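Local coordinates for protein beta-glucosidase (Chaetomella raphigera, PDB 6JXG) that probably hydrolyses terminal, non-reducing beta-D-glucosyl residues to release beta-D-glucose, as a secreted glycoside hydrolase of family 3 that takes part in cellulose breakdown, at residues I76-T81 with Y88-A93; T401-A406 with I518-V523; D448-D453 with A458-G463. One frame throughout, in Å; residues are numbered along the deposited sequence.

How the interactions relate
The three contacts illustrate how chemistry follows position in a multidomain hydrolase. Interaction 1 is fully buried in the N-terminal, barrel-related domain, where a hydroxyl and a guanidinium touch while both are bonded elsewhere, to carbonyls just before helix 75-79. Interactions 2 and 3 belong to the C-terminal domain and are only partly buried; 448-453 and 458-463 lie within the long loop closed by interaction 2, yet the two contacts stay about 17 Å apart at their nearest atoms. Interaction 2 is apolar, an aliphatic chain over a tyrosine ring. Interaction 3 sets a buried indole against polar groups and relies on water. They share no helix or strand.

Interaction 1: residues I76-T81 with Y88-A93; sequences IQTAST and YSRGLA
Thr-78 and Arg-90 are the touching pair of this buried contact, and it illustrates how two polar groups can pack closely while each is bonded to something else. The arginine reaches out from helix 84-100 with CG anti to its own backbone nitrogen (chi1 174°) and the chain extended as far as NE, so its methylenes span the gap to helix 75-79. At the end, chi4 of -81° turns the guanidinium across the line of the chain and presents a face to the threonine. Thr-78 is turned with OG1 beside its backbone nitrogen and CG2 anti to that nitrogen (chi1 -61°), which directs both branches at the arginine. Thr-78 OG1 sits over the rim of the guanidinium face, 3.1 Å from Arg-90 NE, but the angle is too poor for a hydrogen bond. The same oxygen lies 3.2 Å from Arg-90 CD, and the methyl Thr-78 CG2 comes within 3.9 Å of Arg-90 CD as the side chains cross at a slant. The polar ends are engaged next door: Thr-78 OG1 bonds to Thr-74 O and Arg-90 NH2 to Pro-73 O, while Ile-329 of helix 323-332 packs on both side chains. Both helices lie between the neighbouring parallel strands 55-57 and 105-106, within a beta-alpha-beta crossover of the barrel-like N-terminal domain of family 3.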
# COMPACT_ATOMS: atom_id res chain seq x y z
N ILE A 76 0.20 -2.88 3.11
CA ILE A 76 -0.41 -2.34 4.31
C ILE A 76 0.45 -2.70 5.50
O ILE A 76 0.50 -1.89 6.47
CB ILE A 76 -1.90 -2.77 4.47
CG1 ILE A 76 -2.64 -1.92 5.52
CG2 ILE A 76 -2.02 -4.26 4.83
CD1 ILE A 76 -2.71 -0.45 5.20
N GLN A 77 1.07 -3.89 5.47
CA GLN A 77 2.08 -4.29 6.50
C GLN A 77 3.27 -3.38 6.48
O GLN A 77 3.78 -2.99 7.55
CB GLN A 77 2.57 -5.74 6.31
CG GLN A 77 3.56 -6.23 7.43
CD GLN A 77 2.74 -6.55 8.63
OE1 GLN A 77 1.54 -6.60 8.48
NE2 GLN A 77 3.35 -6.89 9.78
N THR A 78 3.70 -3.01 5.27
CA THR A 78 4.81 -2.06 5.08
C THR A 78 4.47 -0.67 5.68
O THR A 78 5.28 -0.07 6.40
CB THR A 78 5.15 -2.03 3.58
OG1 THR A 78 5.55 -3.33 3.19
CG2 THR A 78 6.21 -1.05 3.26
N ALA A 79 3.25 -0.19 5.41
CA ALA A 79 2.78 1.09 6.01
C ALA A 79 2.74 1.01 7.49
O ALA A 79 3.12 1.98 8.16
CB ALA A 79 1.47 1.56 5.47
N SER A 80 2.34 -0.15 8.03
CA SER A 80 2.22 -0.37 9.46
C SER A 80 3.50 -0.26 10.27
O SER A 80 3.46 -0.13 11.51
CB SER A 80 1.52 -1.70 9.81
OG SER A 80 0.22 -1.81 9.18
N THR A 81 4.65 -0.31 9.56
CA THR A 81 5.93 -0.06 10.21
C THR A 81 6.18 1.36 10.51
O THR A 81 7.05 1.62 11.35
CB THR A 81 7.13 -0.49 9.33
OG1 THR A 81 7.24 0.44 8.22
CG2 THR A 81 6.93 -1.93 8.89
N TYR A 88 11.65 2.21 1.99
CA TYR A 88 12.56 2.43 0.88
C TYR A 88 13.27 1.14 0.54
O TYR A 88 13.29 0.76 -0.61
CB TYR A 88 13.60 3.51 1.23
CG TYR A 88 14.68 3.56 0.21
CD1 TYR A 88 14.52 4.29 -0.96
CD2 TYR A 88 15.89 2.81 0.39
CE1 TYR A 88 15.53 4.34 -1.94
CE2 TYR A 88 16.88 2.88 -0.61
CZ TYR A 88 16.67 3.63 -1.76
OH TYR A 88 17.63 3.66 -2.77
N SER A 89 13.79 0.43 1.56
CA SER A 89 14.50 -0.81 1.31
C SER A 89 13.67 -1.93 0.63
O SER A 89 14.16 -2.65 -0.22
CB SER A 89 15.15 -1.37 2.60
OG SER A 89 16.20 -0.49 2.99
N ARG A 90 12.41 -2.08 1.00
CA ARG A 90 11.52 -3.02 0.26
C ARG A 90 11.38 -2.66 -1.20
O ARG A 90 11.45 -3.53 -2.09
CB ARG A 90 10.15 -3.04 0.94
CG ARG A 90 9.11 -3.85 0.22
CD ARG A 90 7.90 -3.87 1.12
NE ARG A 90 6.68 -4.43 0.53
CZ ARG A 90 5.83 -3.80 -0.27
NH1 ARG A 90 6.12 -2.61 -0.75
NH2 ARG A 90 4.71 -4.43 -0.68
N GLY A 91 11.31 -1.36 -1.50
CA GLY A 91 11.22 -0.94 -2.89
C GLY A 91 12.50 -1.21 -3.68
O GLY A 91 12.47 -1.73 -4.86
N LEU A 92 13.60 -0.90 -3.05
CA LEU A 92 14.92 -1.21 -3.64
C LEU A 92 15.05 -2.71 -3.92
O LEU A 92 15.47 -3.16 -5.02
CB LEU A 92 16.08 -0.73 -2.74
CG LEU A 92 17.50 -0.89 -3.27
CD1 LEU A 92 17.75 0.07 -4.44
CD2 LEU A 92 18.56 -0.70 -2.17
N ALA A 93 14.68 -3.52 -2.92
CA ALA A 93 14.83 -4.96 -3.06
C ALA A 93 13.91 -5.51 -4.17
O ALA A 93 14.35 -6.31 -4.98
CB ALA A 93 14.52 -5.61 -1.74

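Interaction 2: residues T401-A406 with I518-V523; sequences TPLAQA and ILYGSV
Leu-403 turns its CG anti to its carbonyl carbon (chi1 -69°), and Tyr-520 sets its ring across its own side-chain stem (chi2 -83°); together these torsions lay the leucine along a face of the tyrosine. The pair joins two helices of the alpha/beta C-terminal domain: helix 396-406, which crosses between the neighbouring parallel strands 351-355 and 410-414, and the end of helix 511-519, where Gly-521 takes positive phi directly after the tyrosine. The two side chains run past each other in opposite directions. Leu-403 CB makes a CH-pi contact, 4.0 Å from the centroid of the Tyr-520 ring and 16° off its normal. Farther along, the methyl Leu-403 CD1 rests 3.6 Å from Tyr-520 CD2, so the leucine follows the ring from its phenolic half back toward its root. Leu-346 and Gln-407 also touch the tyrosine, while Ala-404 packs inward on Leu-411 of strand 410-414. A serine replacing Tyr-520 would probably leave Leu-403 without its aromatic partner and open a gap between helix 396-406 and the turn after helix 511-519. The site is partly buried, with the tyrosine side chain about 8 Å from a mannose of the protein's own glycosylation. At the far end of the ring, Tyr-520 OH lies 3.7 Å from both Ala-404 CA and Ala-404 CB, against the helix backbone.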
# COMPACT_ATOMS: atom_id res chain seq x y z
N THR A 401 8.35 -23.51 17.41
CA THR A 401 8.73 -24.85 17.83
C THR A 401 10.16 -24.88 18.38
O THR A 401 10.35 -25.20 19.55
CB THR A 401 8.54 -25.86 16.72
OG1 THR A 401 7.14 -26.02 16.50
CG2 THR A 401 9.17 -27.23 17.09
N PRO A 402 11.17 -24.44 17.59
CA PRO A 402 12.52 -24.53 18.18
C PRO A 402 12.72 -23.66 19.42
O PRO A 402 13.49 -24.03 20.32
CB PRO A 402 13.44 -24.10 17.04
CG PRO A 402 12.61 -23.59 15.92
CD PRO A 402 11.15 -23.81 16.27
N LEU A 403 12.04 -22.51 19.46
CA LEU A 403 12.23 -21.56 20.52
C LEU A 403 11.63 -22.11 21.84
O LEU A 403 12.23 -21.97 22.94
CB LEU A 403 11.58 -20.20 20.18
CG LEU A 403 12.23 -19.40 19.06
CD1 LEU A 403 11.40 -18.16 18.75
CD2 LEU A 403 13.67 -18.96 19.41
N ALA A 404 10.45 -22.70 21.71
CA ALA A 404 9.82 -23.46 22.78
C ALA A 404 10.66 -24.65 23.22
O ALA A 404 10.79 -24.88 24.42
CB ALA A 404 8.49 -23.96 22.31
N GLN A 405 11.20 -25.40 22.27
CA GLN A 405 12.05 -26.58 22.62
C GLN A 405 13.26 -26.16 23.43
O GLN A 405 13.47 -26.71 24.51
CB GLN A 405 12.47 -27.40 21.39
CG GLN A 405 11.29 -28.23 20.89
CD GLN A 405 11.54 -28.91 19.56
OE1 GLN A 405 12.55 -28.70 18.90
NE2 GLN A 405 10.59 -29.72 19.15
N ALA A 406 13.99 -25.13 22.98
CA ALA A 406 15.14 -24.60 23.74
C ALA A 406 14.78 -24.22 25.18
O ALA A 406 15.64 -24.26 26.05
CB ALA A 406 15.78 -23.41 23.05
N ILE A 518 8.86 -10.94 18.02
CA ILE A 518 8.06 -10.17 19.00
C ILE A 518 7.54 -11.03 20.16
O ILE A 518 7.66 -10.65 21.35
CB ILE A 518 6.90 -9.40 18.29
CG1 ILE A 518 7.49 -8.15 17.60
CG2 ILE A 518 5.76 -8.98 19.22
CD1 ILE A 518 7.67 -8.39 16.18
N LEU A 519 6.98 -12.18 19.84
CA LEU A 519 6.41 -13.04 20.89
C LEU A 519 7.40 -13.43 21.95
O LEU A 519 7.03 -13.46 23.13
CB LEU A 519 5.84 -14.31 20.30
CG LEU A 519 4.56 -14.17 19.45
CD1 LEU A 519 4.13 -15.56 18.96
CD2 LEU A 519 3.45 -13.45 20.16
N TYR A 520 8.63 -13.72 21.57
CA TYR A 520 9.65 -14.16 22.56
C TYR A 520 10.50 -13.00 23.07
O TYR A 520 11.45 -13.18 23.80
CB TYR A 520 10.47 -15.32 21.98
CG TYR A 520 9.79 -16.66 22.22
CD1 TYR A 520 9.95 -17.34 23.45
CD2 TYR A 520 8.98 -17.25 21.24
CE1 TYR A 520 9.33 -18.57 23.68
CE2 TYR A 520 8.33 -18.45 21.47
CZ TYR A 520 8.52 -19.12 22.67
OH TYR A 520 7.88 -20.32 22.88
N GLY A 521 10.17 -11.79 22.64
CA GLY A 521 10.75 -10.61 23.20
C GLY A 521 12.13 -10.18 22.71
O GLY A 521 12.75 -9.35 23.36
N SER A 522 12.63 -10.73 21.61
CA SER A 522 13.93 -10.28 21.11
C SER A 522 13.82 -8.83 20.75
O SER A 522 14.78 -8.04 20.92
CB SER A 522 14.46 -11.12 19.92
OG SER A 522 13.54 -11.13 18.81
N VAL A 523 12.64 -8.44 20.27
CA VAL A 523 12.44 -7.04 19.91
C VAL A 523 11.08 -6.64 20.45
O VAL A 523 10.16 -7.49 20.54
CB VAL A 523 12.44 -6.92 18.38
CG1 VAL A 523 12.01 -5.56 17.92
CG2 VAL A 523 13.83 -7.29 17.86

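Interaction 3: residues D448-D453 with A458-G463; sequences DGQLGD and APWNNG
A small beta hairpin, 446-447 with 450-451, and the loop leading from it to helix 463-471 meet where Trp-460 places its indole against Asp-448 and Gln-450. Asp-448 and Gly-449 form the two-residue turn, both with positive phi. The example shows how polar groups that are themselves tied down can lie together on one side of a buried indole. Trp-460 CB does not point at the hairpin; CG anti to the carbonyl carbon (chi1 -85°) brings the ring back. Gln-450 slides past the ring in the opposite direction, its amide 31° from the indole plane and Gln-450 NE2 3.4 Å from Trp-460 CZ2. That amide is fixed at both ends: Gln-450 NE2 donates nearly straight (164°) to Asp-448 O, from above the carbonyl plane, while Gln-450 OE1 receives Asn-455 N. A water 2.7 Å from Gln-450 OE1 accepts a weak bond from Trp-460 NE1. The Asp-448 carboxylate crosses the six-membered part of the indole, with Asp-448 OD2 3.7 Å from Trp-460 CE3. The same oxygen accepts a hydrogen bond from a second water, 2.8 Å from Asp-448 OD2, which accepts from Asn-461 N. Asn-461 ND2 is held by Asp-375 O, and Trp-460 bonds through its backbone to Thr-437. The hairpin and loop lie in the connection from strand 431-438 to helix 463-471, the first half of a beta-alpha-beta crossover to the neighbouring parallel strand 477-483.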
# COMPACT_ATOMS: atom_id res chain seq x y z
N ASP A 448 -14.94 -18.18 -0.07
CA ASP A 448 -16.01 -18.18 0.98
C ASP A 448 -17.16 -17.28 0.61
O ASP A 448 -17.67 -16.51 1.42
CB ASP A 448 -15.43 -17.87 2.39
CG ASP A 448 -14.59 -18.98 2.89
OD1 ASP A 448 -14.55 -19.99 2.16
OD2 ASP A 448 -13.89 -18.90 3.93
N GLY A 449 -17.59 -17.36 -0.64
CA GLY A 449 -18.73 -16.55 -1.09
C GLY A 449 -18.49 -15.05 -1.27
O GLY A 449 -19.44 -14.27 -1.44
N GLN A 450 -17.22 -14.62 -1.29
CA GLN A 450 -16.88 -13.17 -1.31
C GLN A 450 -16.01 -12.93 -2.55
O GLN A 450 -14.90 -13.43 -2.64
CB GLN A 450 -16.16 -12.79 -0.02
CG GLN A 450 -17.11 -12.90 1.15
CD GLN A 450 -16.46 -12.98 2.51
OE1 GLN A 450 -16.15 -11.96 3.14
NE2 GLN A 450 -16.30 -14.18 3.00
N LEU A 451 -16.59 -12.23 -3.51
CA LEU A 451 -15.98 -11.87 -4.77
C LEU A 451 -15.13 -10.60 -4.49
O LEU A 451 -15.62 -9.48 -4.63
CB LEU A 451 -17.05 -11.53 -5.74
CG LEU A 451 -16.79 -11.74 -7.26
CD1 LEU A 451 -17.61 -10.89 -8.14
CD2 LEU A 451 -15.36 -11.93 -7.72
N GLY A 452 -13.88 -10.82 -4.12
CA GLY A 452 -12.94 -9.76 -3.75
C GLY A 452 -13.16 -9.09 -2.41
O GLY A 452 -12.39 -9.25 -1.49
N ASP A 453 -14.18 -8.23 -2.35
CA ASP A 453 -14.56 -7.51 -1.14
C ASP A 453 -15.07 -8.45 -0.06
O ASP A 453 -15.74 -9.43 -0.36
CB ASP A 453 -15.70 -6.52 -1.45
CG ASP A 453 -15.32 -5.41 -2.42
OD1 ASP A 453 -14.13 -4.97 -2.44
OD2 ASP A 453 -16.25 -4.92 -3.13
N ALA A 458 -15.92 -9.27 10.41
CA ALA A 458 -15.77 -10.38 11.34
C ALA A 458 -14.60 -11.27 10.95
O ALA A 458 -14.37 -11.48 9.75
CB ALA A 458 -17.07 -11.19 11.34
N PRO A 459 -13.90 -11.87 11.92
CA PRO A 459 -12.90 -12.87 11.54
C PRO A 459 -13.41 -14.00 10.62
O PRO A 459 -14.57 -14.42 10.71
CB PRO A 459 -12.43 -13.42 12.89
CG PRO A 459 -12.61 -12.30 13.83
CD PRO A 459 -13.91 -11.68 13.39
N TRP A 460 -12.57 -14.42 9.66
CA TRP A 460 -12.90 -15.49 8.75
C TRP A 460 -12.80 -16.82 9.47
O TRP A 460 -12.22 -16.93 10.57
CB TRP A 460 -11.87 -15.42 7.57
CG TRP A 460 -12.27 -14.46 6.49
CD1 TRP A 460 -12.83 -13.21 6.64
CD2 TRP A 460 -12.27 -14.73 5.09
NE1 TRP A 460 -13.14 -12.68 5.44
CE2 TRP A 460 -12.82 -13.59 4.45
CE3 TRP A 460 -11.91 -15.85 4.32
CZ2 TRP A 460 -12.99 -13.51 3.06
CZ3 TRP A 460 -12.09 -15.77 2.92
CH2 TRP A 460 -12.59 -14.61 2.33
N ASN A 461 -13.23 -17.90 8.83
CA ASN A 461 -12.99 -19.24 9.39
C ASN A 461 -13.53 -19.41 10.85
O ASN A 461 -12.94 -20.09 11.61
CB ASN A 461 -11.51 -19.64 9.28
CG ASN A 461 -11.07 -19.79 7.84
OD1 ASN A 461 -11.89 -19.97 6.97
ND2 ASN A 461 -9.79 -19.73 7.60
N ASN A 462 -14.64 -18.76 11.18
CA ASN A 462 -15.21 -18.87 12.50
C ASN A 462 -14.20 -18.48 13.58
O ASN A 462 -14.17 -19.06 14.64
CB ASN A 462 -15.74 -20.29 12.72
CG ASN A 462 -16.83 -20.64 11.73
OD1 ASN A 462 -17.78 -19.89 11.62
ND2 ASN A 462 -16.68 -21.71 11.00
N GLY A 463 -13.41 -17.46 13.30
CA GLY A 463 -12.32 -17.11 14.17
C GLY A 463 -12.84 -16.64 15.53
O GLY A 463 -12.28 -16.96 16.57
O HOH W 1 -14.48 -17.53 6.32
O HOH W 2 -11.71 -19.91 4.23
O HOH W 3 -15.79 -11.27 5.71